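RNA-dependent RNA Polymerase (Bombyx mori cytoplasmic polyhedrosis virus, PDB 6TZ0) catalyses RNA-templated RNA synthesis, transcribing plus strands from the double-stranded viral genome and making complementary minus strands during genome replication. Local coordinates at residues S670-I675 with E684-N689; S391-Y396 with Q653-G658; D1017-Y1022 with V1137-V1142. One frame throughout, in Å; residues are numbered along the deposited sequence.

Contact 1 of 3, residues S670-I675 with E684-N689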
loop_
_atom_site.group_PDB
_atom_site.type_symbol
_atom_site.label_atom_id
_atom_site.label_comp_id
_atom_site.label_asym_id
_atom_site.label_seq_id
_atom_site.Cartn_x
_atom_site.Cartn_y
_atom_site.Cartn_z
ATOM N N SER A 670 -4.441 31.116 -19.005
ATOM C CA SER A 670 -3.788 30.224 -18.069
ATOM C C SER A 670 -2.350 30.677 -17.912
ATOM O O SER A 670 -1.683 31.016 -18.892
ATOM C CB SER A 670 -3.821 28.777 -18.537
ATOM O OG SER A 670 -2.955 28.570 -19.630
ATOM N N CYS A 671 -1.882 30.703 -16.673
ATOM C CA CYS A 671 -0.487 30.985 -16.383
ATOM C C CYS A 671 0.233 29.754 -15.855
ATOM O O CYS A 671 1.391 29.851 -15.442
ATOM C CB CYS A 671 -0.394 32.142 -15.393
ATOM S SG CYS A 671 -1.211 31.778 -13.865
ATOM N N LEU A 672 -0.418 28.599 -15.899
ATOM C CA LEU A 672 0.101 27.371 -15.315
ATOM C C LEU A 672 1.173 26.787 -16.221
ATOM O O LEU A 672 0.925 26.543 -17.406
ATOM C CB LEU A 672 -1.043 26.381 -15.111
ATOM C CG LEU A 672 -0.892 25.101 -14.290
ATOM C CD1 LEU A 672 -2.212 24.807 -13.639
ATOM C CD2 LEU A 672 -0.506 23.925 -15.144
ATOM N N THR A 673 2.353 26.544 -15.662
ATOM C CA THR A 673 3.453 25.986 -16.435
ATOM C C THR A 673 3.521 24.466 -16.325
ATOM O O THR A 673 3.386 23.761 -17.328
ATOM C CB THR A 673 4.767 26.605 -15.975
ATOM O OG1 THR A 673 4.972 26.271 -14.605
ATOM C CG2 THR A 673 4.704 28.100 -16.099
ATOM N N THR A 674 3.741 23.949 -15.117
ATOM C CA THR A 674 3.770 22.513 -14.875
ATOM C C THR A 674 3.021 22.202 -13.589
ATOM O O THR A 674 2.886 23.047 -12.703
ATOM C CB THR A 674 5.201 21.941 -14.754
ATOM O OG1 THR A 674 5.910 22.609 -13.707
ATOM C CG2 THR A 674 5.989 22.043 -16.057
ATOM N N ILE A 675 2.520 20.972 -13.505
ATOM C CA ILE A 675 2.057 20.392 -12.254
ATOM C C ILE A 675 2.686 19.014 -12.117
ATOM O O ILE A 675 2.958 18.339 -13.112
ATOM C CB ILE A 675 0.512 20.302 -12.137
ATOM C CG1 ILE A 675 -0.089 19.477 -13.263
ATOM C CG2 ILE A 675 -0.121 21.670 -12.105
ATOM C CD1 ILE A 675 -1.521 19.095 -13.029
ATOM N N GLU A 684 1.940 22.916 -7.939
ATOM C CA GLU A 684 1.563 23.802 -9.030
ATOM C C GLU A 684 2.569 24.933 -9.172
ATOM O O GLU A 684 2.988 25.535 -8.181
ATOM C CB GLU A 684 0.171 24.379 -8.793
ATOM C CG GLU A 684 -0.919 23.344 -8.828
ATOM C CD GLU A 684 -2.261 23.919 -8.464
ATOM O OE1 GLU A 684 -2.307 25.080 -8.013
ATOM O OE2 GLU A 684 -3.276 23.216 -8.628
ATOM N N ILE A 685 2.950 25.225 -10.410
ATOM C CA ILE A 685 3.860 26.320 -10.722
ATOM C C ILE A 685 3.177 27.229 -11.734
ATOM O O ILE A 685 2.844 26.795 -12.843
ATOM C CB ILE A 685 5.203 25.809 -11.261
ATOM C CG1 ILE A 685 5.914 24.964 -10.207
ATOM C CG2 ILE A 685 6.093 26.962 -11.617
ATOM C CD1 ILE A 685 7.073 24.187 -10.738
ATOM N N PHE A 686 2.969 28.485 -11.353
ATOM C CA PHE A 686 2.350 29.496 -12.200
ATOM C C PHE A 686 3.392 30.544 -12.559
ATOM O O PHE A 686 4.257 30.861 -11.743
ATOM C CB PHE A 686 1.187 30.172 -11.475
ATOM C CG PHE A 686 0.118 29.231 -11.032
ATOM C CD1 PHE A 686 -0.847 28.783 -11.916
ATOM C CD2 PHE A 686 0.072 28.796 -9.723
ATOM C CE1 PHE A 686 -1.830 27.915 -11.501
ATOM C CE2 PHE A 686 -0.912 27.934 -9.301
ATOM C CZ PHE A 686 -1.865 27.496 -10.194
ATOM N N GLN A 687 3.311 31.099 -13.763
ATOM C CA GLN A 687 4.233 32.157 -14.165
ATOM C C GLN A 687 3.483 33.264 -14.885
ATOM O O GLN A 687 2.748 33.001 -15.839
ATOM C CB GLN A 687 5.352 31.619 -15.060
ATOM C CG GLN A 687 6.439 32.636 -15.351
ATOM C CD GLN A 687 7.598 32.067 -16.134
ATOM O OE1 GLN A 687 7.549 30.934 -16.600
ATOM N NE2 GLN A 687 8.666 32.843 -16.254
ATOM N N GLY A 688 3.694 34.502 -14.442
ATOM C CA GLY A 688 3.079 35.657 -15.063
ATOM C C GLY A 688 3.069 36.860 -14.148
ATOM O O GLY A 688 4.052 37.115 -13.451
ATOM N N ASN A 689 1.984 37.626 -14.159
ATOM C CA ASN A 689 1.806 38.718 -13.217
ATOM C C ASN A 689 1.220 38.192 -11.920
ATOM O O ASN A 689 0.733 37.066 -11.852
ATOM C CB ASN A 689 0.891 39.793 -13.793
ATOM C CG ASN A 689 1.568 40.620 -14.856
ATOM O OD1 ASN A 689 2.708 41.053 -14.688
ATOM N ND2 ASN A 689 0.877 40.829 -15.974
#

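Contact 2 of 3, residues S391-Y396 with Q653-G658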
loop_
_atom_site.group_PDB
_atom_site.type_symbol
_atom_site.label_atom_id
_atom_site.label_comp_id
_atom_site.label_asym_id
_atom_site.label_seq_id
_atom_site.Cartn_x
_atom_site.Cartn_y
_atom_site.Cartn_z
ATOM N N SER A 391 -18.035 17.261 -14.827
ATOM C CA SER A 391 -17.927 17.718 -16.205
ATOM C C SER A 391 -16.568 18.354 -16.469
ATOM O O SER A 391 -15.979 18.154 -17.535
ATOM C CB SER A 391 -19.061 18.693 -16.499
ATOM O OG SER A 391 -19.020 19.140 -17.836
ATOM N N ILE A 392 -16.027 19.060 -15.478
ATOM C CA ILE A 392 -14.747 19.740 -15.632
ATOM C C ILE A 392 -13.595 18.741 -15.658
ATOM O O ILE A 392 -12.657 18.881 -16.453
ATOM C CB ILE A 392 -14.597 20.795 -14.522
ATOM C CG1 ILE A 392 -15.591 21.923 -14.769
ATOM C CG2 ILE A 392 -13.213 21.361 -14.481
ATOM C CD1 ILE A 392 -15.765 22.853 -13.623
ATOM N N ALA A 393 -13.654 17.702 -14.824
ATOM C CA ALA A 393 -12.630 16.662 -14.886
ATOM C C ALA A 393 -12.741 15.840 -16.164
ATOM O O ALA A 393 -11.723 15.487 -16.778
ATOM C CB ALA A 393 -12.722 15.757 -13.663
ATOM N N GLN A 394 -13.967 15.539 -16.599
ATOM C CA GLN A 394 -14.124 14.735 -17.799
ATOM C C GLN A 394 -13.803 15.496 -19.072
ATOM O O GLN A 394 -13.450 14.853 -20.059
ATOM C CB GLN A 394 -15.529 14.153 -17.886
ATOM C CG GLN A 394 -15.777 13.063 -16.880
ATOM C CD GLN A 394 -14.764 11.952 -16.985
ATOM O OE1 GLN A 394 -13.975 11.735 -16.071
ATOM N NE2 GLN A 394 -14.750 11.268 -18.116
ATOM N N SER A 395 -13.871 16.831 -19.065
ATOM C CA SER A 395 -13.500 17.597 -20.251
ATOM C C SER A 395 -12.026 17.436 -20.596
ATOM O O SER A 395 -11.652 17.504 -21.770
ATOM C CB SER A 395 -13.834 19.071 -20.052
ATOM O OG SER A 395 -13.009 19.648 -19.062
ATOM N N TYR A 396 -11.184 17.192 -19.601
ATOM C CA TYR A 396 -9.789 16.876 -19.857
ATOM C C TYR A 396 -9.554 15.381 -20.005
ATOM O O TYR A 396 -8.764 14.969 -20.860
ATOM C CB TYR A 396 -8.912 17.434 -18.741
ATOM C CG TYR A 396 -7.446 17.171 -18.937
ATOM C CD1 TYR A 396 -6.722 17.843 -19.912
ATOM C CD2 TYR A 396 -6.782 16.256 -18.139
ATOM C CE1 TYR A 396 -5.378 17.601 -20.089
ATOM C CE2 TYR A 396 -5.446 16.011 -18.306
ATOM C CZ TYR A 396 -4.745 16.684 -19.278
ATOM O OH TYR A 396 -3.406 16.432 -19.441
ATOM N N GLN A 653 -5.104 15.438 -11.427
ATOM C CA GLN A 653 -4.648 16.015 -12.686
ATOM C C GLN A 653 -5.824 16.352 -13.589
ATOM O O GLN A 653 -5.772 17.351 -14.316
ATOM C CB GLN A 653 -3.651 15.085 -13.382
ATOM C CG GLN A 653 -4.211 13.890 -14.108
ATOM C CD GLN A 653 -3.129 12.966 -14.585
ATOM O OE1 GLN A 653 -1.964 13.136 -14.261
ATOM N NE2 GLN A 653 -3.505 11.999 -15.402
ATOM N N GLY A 654 -6.922 15.599 -13.477
ATOM C CA GLY A 654 -8.105 15.915 -14.246
ATOM C C GLY A 654 -8.765 17.196 -13.788
ATOM O O GLY A 654 -9.130 18.029 -14.616
ATOM N N LEU A 655 -8.892 17.386 -12.468
ATOM C CA LEU A 655 -9.480 18.620 -11.948
ATOM C C LEU A 655 -8.645 19.844 -12.307
ATOM O O LEU A 655 -9.195 20.865 -12.732
ATOM C CB LEU A 655 -9.662 18.547 -10.434
ATOM C CG LEU A 655 -10.698 17.619 -9.812
ATOM C CD1 LEU A 655 -10.588 17.702 -8.307
ATOM C CD2 LEU A 655 -12.093 17.971 -10.253
ATOM N N VAL A 656 -7.316 19.747 -12.200
ATOM C CA VAL A 656 -6.473 20.912 -12.466
ATOM C C VAL A 656 -6.453 21.252 -13.956
ATOM O O VAL A 656 -6.686 22.407 -14.348
ATOM C CB VAL A 656 -5.057 20.684 -11.909
ATOM C CG1 VAL A 656 -4.121 21.781 -12.362
ATOM C CG2 VAL A 656 -5.102 20.665 -10.404
ATOM N N ARG A 657 -6.187 20.262 -14.812
ATOM C CA ARG A 657 -6.103 20.553 -16.238
ATOM C C ARG A 657 -7.469 20.873 -16.842
ATOM O O ARG A 657 -7.563 21.692 -17.771
ATOM C CB ARG A 657 -5.446 19.386 -16.952
ATOM C CG ARG A 657 -3.992 19.177 -16.603
ATOM C CD ARG A 657 -3.152 20.286 -17.191
ATOM N NE ARG A 657 -1.726 20.039 -17.024
ATOM C CZ ARG A 657 -0.776 20.880 -17.411
ATOM N NH1 ARG A 657 -1.106 22.024 -17.980
ATOM N NH2 ARG A 657 0.497 20.580 -17.222
ATOM N N GLY A 658 -8.544 20.292 -16.309
ATOM C CA GLY A 658 -9.863 20.681 -16.747
ATOM C C GLY A 658 -10.262 22.055 -16.272
ATOM O O GLY A 658 -11.054 22.727 -16.930
#

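Contact 3 of 3, residues D1017-Y1022 with V1137-V1142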
loop_
_atom_site.group_PDB
_atom_site.type_symbol
_atom_site.label_atom_id
_atom_site.label_comp_id
_atom_site.label_asym_id
_atom_site.label_seq_id
_atom_site.Cartn_x
_atom_site.Cartn_y
_atom_site.Cartn_z
ATOM N N ASP A 1017 44.419 -9.226 -6.360
ATOM C CA ASP A 1017 44.431 -8.000 -5.576
ATOM C C ASP A 1017 45.766 -7.264 -5.660
ATOM O O ASP A 1017 46.107 -6.501 -4.750
ATOM C CB ASP A 1017 44.013 -8.273 -4.121
ATOM C CG ASP A 1017 44.965 -9.177 -3.355
ATOM O OD1 ASP A 1017 45.992 -9.635 -3.882
ATOM O OD2 ASP A 1017 44.667 -9.442 -2.172
ATOM N N ALA A 1018 46.532 -7.498 -6.728
ATOM C CA ALA A 1018 47.645 -6.624 -7.066
ATOM C C ALA A 1018 47.163 -5.293 -7.614
ATOM O O ALA A 1018 47.943 -4.338 -7.667
ATOM C CB ALA A 1018 48.562 -7.300 -8.083
ATOM N N LEU A 1019 45.889 -5.211 -8.010
ATOM C CA LEU A 1019 45.304 -3.970 -8.493
ATOM C C LEU A 1019 45.117 -2.934 -7.395
ATOM O O LEU A 1019 44.851 -1.773 -7.709
ATOM C CB LEU A 1019 43.955 -4.241 -9.156
ATOM C CG LEU A 1019 43.971 -5.039 -10.458
ATOM C CD1 LEU A 1019 42.564 -5.280 -10.956
ATOM C CD2 LEU A 1019 44.798 -4.325 -11.511
ATOM N N HIS A 1020 45.237 -3.312 -6.123
ATOM C CA HIS A 1020 45.176 -2.313 -5.068
ATOM C C HIS A 1020 46.465 -1.519 -4.933
ATOM O O HIS A 1020 46.468 -0.496 -4.248
ATOM C CB HIS A 1020 44.858 -2.950 -3.713
ATOM C CG HIS A 1020 43.528 -3.633 -3.658
ATOM N ND1 HIS A 1020 43.388 -4.992 -3.818
ATOM C CD2 HIS A 1020 42.277 -3.144 -3.494
ATOM C CE1 HIS A 1020 42.112 -5.316 -3.733
ATOM N NE2 HIS A 1020 41.415 -4.212 -3.539
ATOM N N LEU A 1021 47.546 -1.942 -5.585
ATOM C CA LEU A 1021 48.863 -1.359 -5.343
ATOM C C LEU A 1021 49.082 -0.157 -6.262
ATOM O O LEU A 1021 49.747 -0.223 -7.295
ATOM C CB LEU A 1021 49.945 -2.413 -5.525
ATOM C CG LEU A 1021 49.768 -3.633 -4.626
ATOM C CD1 LEU A 1021 50.882 -4.636 -4.818
ATOM C CD2 LEU A 1021 49.683 -3.208 -3.196
ATOM N N TYR A 1022 48.499 0.966 -5.855
ATOM C CA TYR A 1022 48.638 2.219 -6.577
ATOM C C TYR A 1022 48.607 3.371 -5.587
ATOM O O TYR A 1022 47.902 3.321 -4.579
ATOM C CB TYR A 1022 47.543 2.379 -7.643
ATOM C CG TYR A 1022 46.119 2.420 -7.142
ATOM C CD1 TYR A 1022 45.388 1.259 -6.982
ATOM C CD2 TYR A 1022 45.493 3.625 -6.877
ATOM C CE1 TYR A 1022 44.086 1.293 -6.538
ATOM C CE2 TYR A 1022 44.199 3.669 -6.429
ATOM C CZ TYR A 1022 43.500 2.505 -6.269
ATOM O OH TYR A 1022 42.205 2.564 -5.827
ATOM N N VAL A 1137 40.684 -8.374 -15.532
ATOM C CA VAL A 1137 40.731 -7.371 -14.473
ATOM C C VAL A 1137 39.310 -6.954 -14.118
ATOM O O VAL A 1137 38.412 -6.937 -14.970
ATOM C CB VAL A 1137 41.608 -6.167 -14.872
ATOM C CG1 VAL A 1137 43.033 -6.614 -15.153
ATOM C CG2 VAL A 1137 41.049 -5.433 -16.056
ATOM N N GLU A 1138 39.097 -6.659 -12.839
ATOM C CA GLU A 1138 37.791 -6.298 -12.304
ATOM C C GLU A 1138 38.017 -5.644 -10.951
ATOM O O GLU A 1138 38.993 -5.953 -10.265
ATOM C CB GLU A 1138 36.870 -7.521 -12.190
ATOM C CG GLU A 1138 37.372 -8.606 -11.254
ATOM C CD GLU A 1138 36.503 -9.845 -11.276
ATOM O OE1 GLU A 1138 35.526 -9.877 -12.057
ATOM O OE2 GLU A 1138 36.795 -10.786 -10.508
ATOM N N TYR A 1139 37.133 -4.719 -10.579
ATOM C CA TYR A 1139 37.549 -3.975 -9.396
ATOM C C TYR A 1139 36.496 -3.894 -8.294
ATOM O O TYR A 1139 36.868 -3.923 -7.117
ATOM C CB TYR A 1139 38.003 -2.583 -9.818
ATOM C CG TYR A 1139 38.872 -1.954 -8.775
ATOM C CD1 TYR A 1139 40.129 -2.470 -8.525
ATOM C CD2 TYR A 1139 38.451 -0.852 -8.048
ATOM C CE1 TYR A 1139 40.936 -1.927 -7.575
ATOM C CE2 TYR A 1139 39.263 -0.292 -7.097
ATOM C CZ TYR A 1139 40.505 -0.836 -6.863
ATOM O OH TYR A 1139 41.324 -0.291 -5.919
ATOM N N HIS A 1140 35.208 -3.787 -8.646
ATOM C CA HIS A 1140 34.064 -4.006 -7.746
ATOM C C HIS A 1140 34.033 -3.028 -6.563
ATOM O O HIS A 1140 34.291 -3.385 -5.415
ATOM C CB HIS A 1140 34.029 -5.451 -7.230
ATOM C CG HIS A 1140 33.717 -6.466 -8.282
ATOM N ND1 HIS A 1140 34.689 -7.059 -9.055
ATOM C CD2 HIS A 1140 32.541 -7.007 -8.677
ATOM C CE1 HIS A 1140 34.126 -7.916 -9.887
ATOM N NE2 HIS A 1140 32.823 -7.904 -9.679
ATOM N N TYR A 1141 33.733 -1.774 -6.872
ATOM C CA TYR A 1141 33.387 -0.812 -5.836
ATOM C C TYR A 1141 31.877 -0.594 -5.788
ATOM O O TYR A 1141 31.150 -0.930 -6.722
ATOM C CB TYR A 1141 34.113 0.518 -6.053
ATOM C CG TYR A 1141 33.775 1.252 -7.335
ATOM C CD1 TYR A 1141 34.468 0.996 -8.508
ATOM C CD2 TYR A 1141 32.794 2.231 -7.360
ATOM C CE1 TYR A 1141 34.173 1.676 -9.665
ATOM C CE2 TYR A 1141 32.497 2.912 -8.512
ATOM C CZ TYR A 1141 33.187 2.628 -9.662
ATOM O OH TYR A 1141 32.899 3.300 -10.820
ATOM N N VAL A 1142 31.409 -0.030 -4.671
ATOM C CA VAL A 1142 29.990 0.248 -4.445
ATOM C C VAL A 1142 29.853 1.658 -3.884
ATOM O O VAL A 1142 30.437 1.971 -2.841
ATOM C CB VAL A 1142 29.337 -0.765 -3.484
ATOM C CG1 VAL A 1142 27.923 -0.348 -3.159
ATOM C CG2 VAL A 1142 29.316 -2.165 -4.068
#

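Contact 1 of 3, residues S670-I675 with E684-N689
The carbonyl oxygen of Ile685 is gripped twice by Thr673. The backbone N of Thr673 reaches Ile685 O at 2.9 Å, and the hydroxyl OG1 of Thr673 gives a second bond at 2.8 Å to Ile685 O, arriving from above the carbonyl plane. That hydroxyl is placed by a chi1 of 62°, which tucks OG1 between the backbone N and the carbonyl carbon and sends CG2 on to Gln687 CB. One ladder bond lies on each side of this pair: Gln687 N to Cys671 O at 2.8 Å, and the longer Ile685 N to Thr674 O at 3.2 Å. The register is interrupted here: Leu672 faces Phe686 and Ile675 faces Glu684, with two residues between the pairs on the first strand and one on the second. Together with the phi/psi of Thr673, -94°/-62°, this is consistent with a beta bulge at Thr673.

On the face of the hairpin that carries Leu672, Ile675, Glu684 and Phe686, the Phe686 ring is met obliquely by Cys671 SG, 3.6 Å from Phe686 CD1, and by Leu672 CD1, 3.8 Å from Phe686 CE1. Ile675 CG2 runs alongside Glu684 CG. His696 of helix 690-705 and Val656 of helix 644-665 close over this side, whereas Trp535 of helix 530-535 packs against the side bearing Thr673, Ile685 and Gln687. The backbone of Glu684 and Phe686 continues the ladder to Ser544 and Leu542 of strand 541-548.

Strands 672-677 and 682-687 form the antiparallel hairpin of polymerase motif C. Its turn carries Asp680 and Asp681, both magnesium ligands, next to the strand bearing Asp547, in the palm sheet characteristic of RNA-dependent RNA polymerases.

Contact 2 of 3, residues S391-Y396 with Q653-G658
Helices 391-396 and 653-658 cross almost perpendicularly, at 87°, with axes only 7.3 Å apart, and Ala393 CA lies 4.6 Å from Gly654 CA. Such an approach is that of a glycine-mediated crossing: Gly654 and Gly658, in GxxxG spacing, present bare backbone to the other helix. At the second glycine, Gly658 CA makes a CA-H...O contact of 3.3 Å with Ile392 O, and Ile392 CG2 rests on the carbonyl group of Gly658.

Tyr396 is the knob of a knob-into-hole arrangement, seated among Gln653, Gly654, Arg657 and Gly658. With chi1 at -179°, CG stands anti to the backbone N and the ring is carried across the second helix. Arg657 CB sits over the centre of one ring face, a CH-pi contact in which the six ring atoms are nearly equidistant from it. Arg657 CG lies toward the phenol end, 3.7 Å from Tyr396 CZ; the bend at chi2 (-71°) then turns CD and the guanidinium onward to a salt bridge with Glu660. Phe400 meets the same tyrosine ring edge-to-face. At the other end of the crossing, Ala393 CB touches Leu655 CD2 at 4.1 Å, and the leucine also packs on Leu704 of helix 690-705.

Helix 644-665 is consistent with the motif B helix of the polymerase palm, and the crossing ties it to helix 389-397, which in turn lies on helix 557-573. Within helix 389-397, the hydroxyl of Ser395 turns back on its own chain, and OG donates to Ile392 O at 2.7 Å, the carbonyl oxygen that also meets Gly658 CA.

Contact 3 of 3, residues D1017-Y1022 with V1137-V1142
Tyr1022 and Tyr1139 come from opposite directions and meet at their hydroxyls, with Tyr1022 OH hydrogen-bonded to Tyr1139 OH at 3.0 Å. The Tyr1139 oxygen lies at the edge of the Tyr1022 ring, near its plane, as does the carbonyl oxygen of Leu1019. The Tyr1022 ring also stacks with Phe1181 and makes a cation-pi contact with Arg873, while Tyr1139 meets Phe1181 edge-to-face. One phenylalanine therefore joins both tyrosines.

His1020 approaches the tyrosine pair obliquely. Its ring centroid is 5.8 Å from that of Tyr1139, the planes are inclined at 44°, and CD2 of His1020 lies 3.9 Å from Tyr1139 OH. At another edge of the imidazole, ND1 bonds to Asp1017 O at 3.2 Å with the oxygen close to the ring plane, an interaction that should restrain the turning of the ring. The backbone beyond it folds sharply: Leu1021 is the centre of an inverse gamma turn, with Tyr1022 N bonded to His1020 O. This turn, together with chi1 of 62° at Tyr1022, is consistent with the ring pointing to Tyr1139.

Leu1019 supplies the apolar part. Its extended chi2 (177°) carries CD1 to the Val1137-Glu1138 stretch, 3.7 Å from Glu1138 O and 4.1 Å from Val1137 CB, and Leu1019 CB touches Tyr1139 CE1 at 4.1 Å.

The contact belongs to the C-terminal region, the bracelet of reoviral polymerases, away from the magnesium and nucleotide sites. Val1210 of helix 1204-1211 packs on both Leu1019 and Val1137, Ile1180 of helix 1174-1188 lies against Tyr1139, and strand 1141-1142 pairs with strand 867-868.

Overall arrangement
Contacts 1 and 2 are neighbours in the polymerase domain, their centres 16 Å apart, and share helix 644-665: Val656, on the side of the helix turned from the crossing of contact 2, packs on Leu672, Ile675 and Glu684 of contact 1. Contact 3 lies about 51 Å from contact 1 and 57 Å from contact 2, centre to centre, in the C-terminal region. Contacts 1 and 3 are buried, whereas contact 2 is partly exposed at Ser395. Their chemistry follows the elements joined: backbone ladder bonds in the catalytic hairpin, glycine-permitted helix packing beside it, and an aromatic cluster joined by one hydroxyl pair between C-terminal loops.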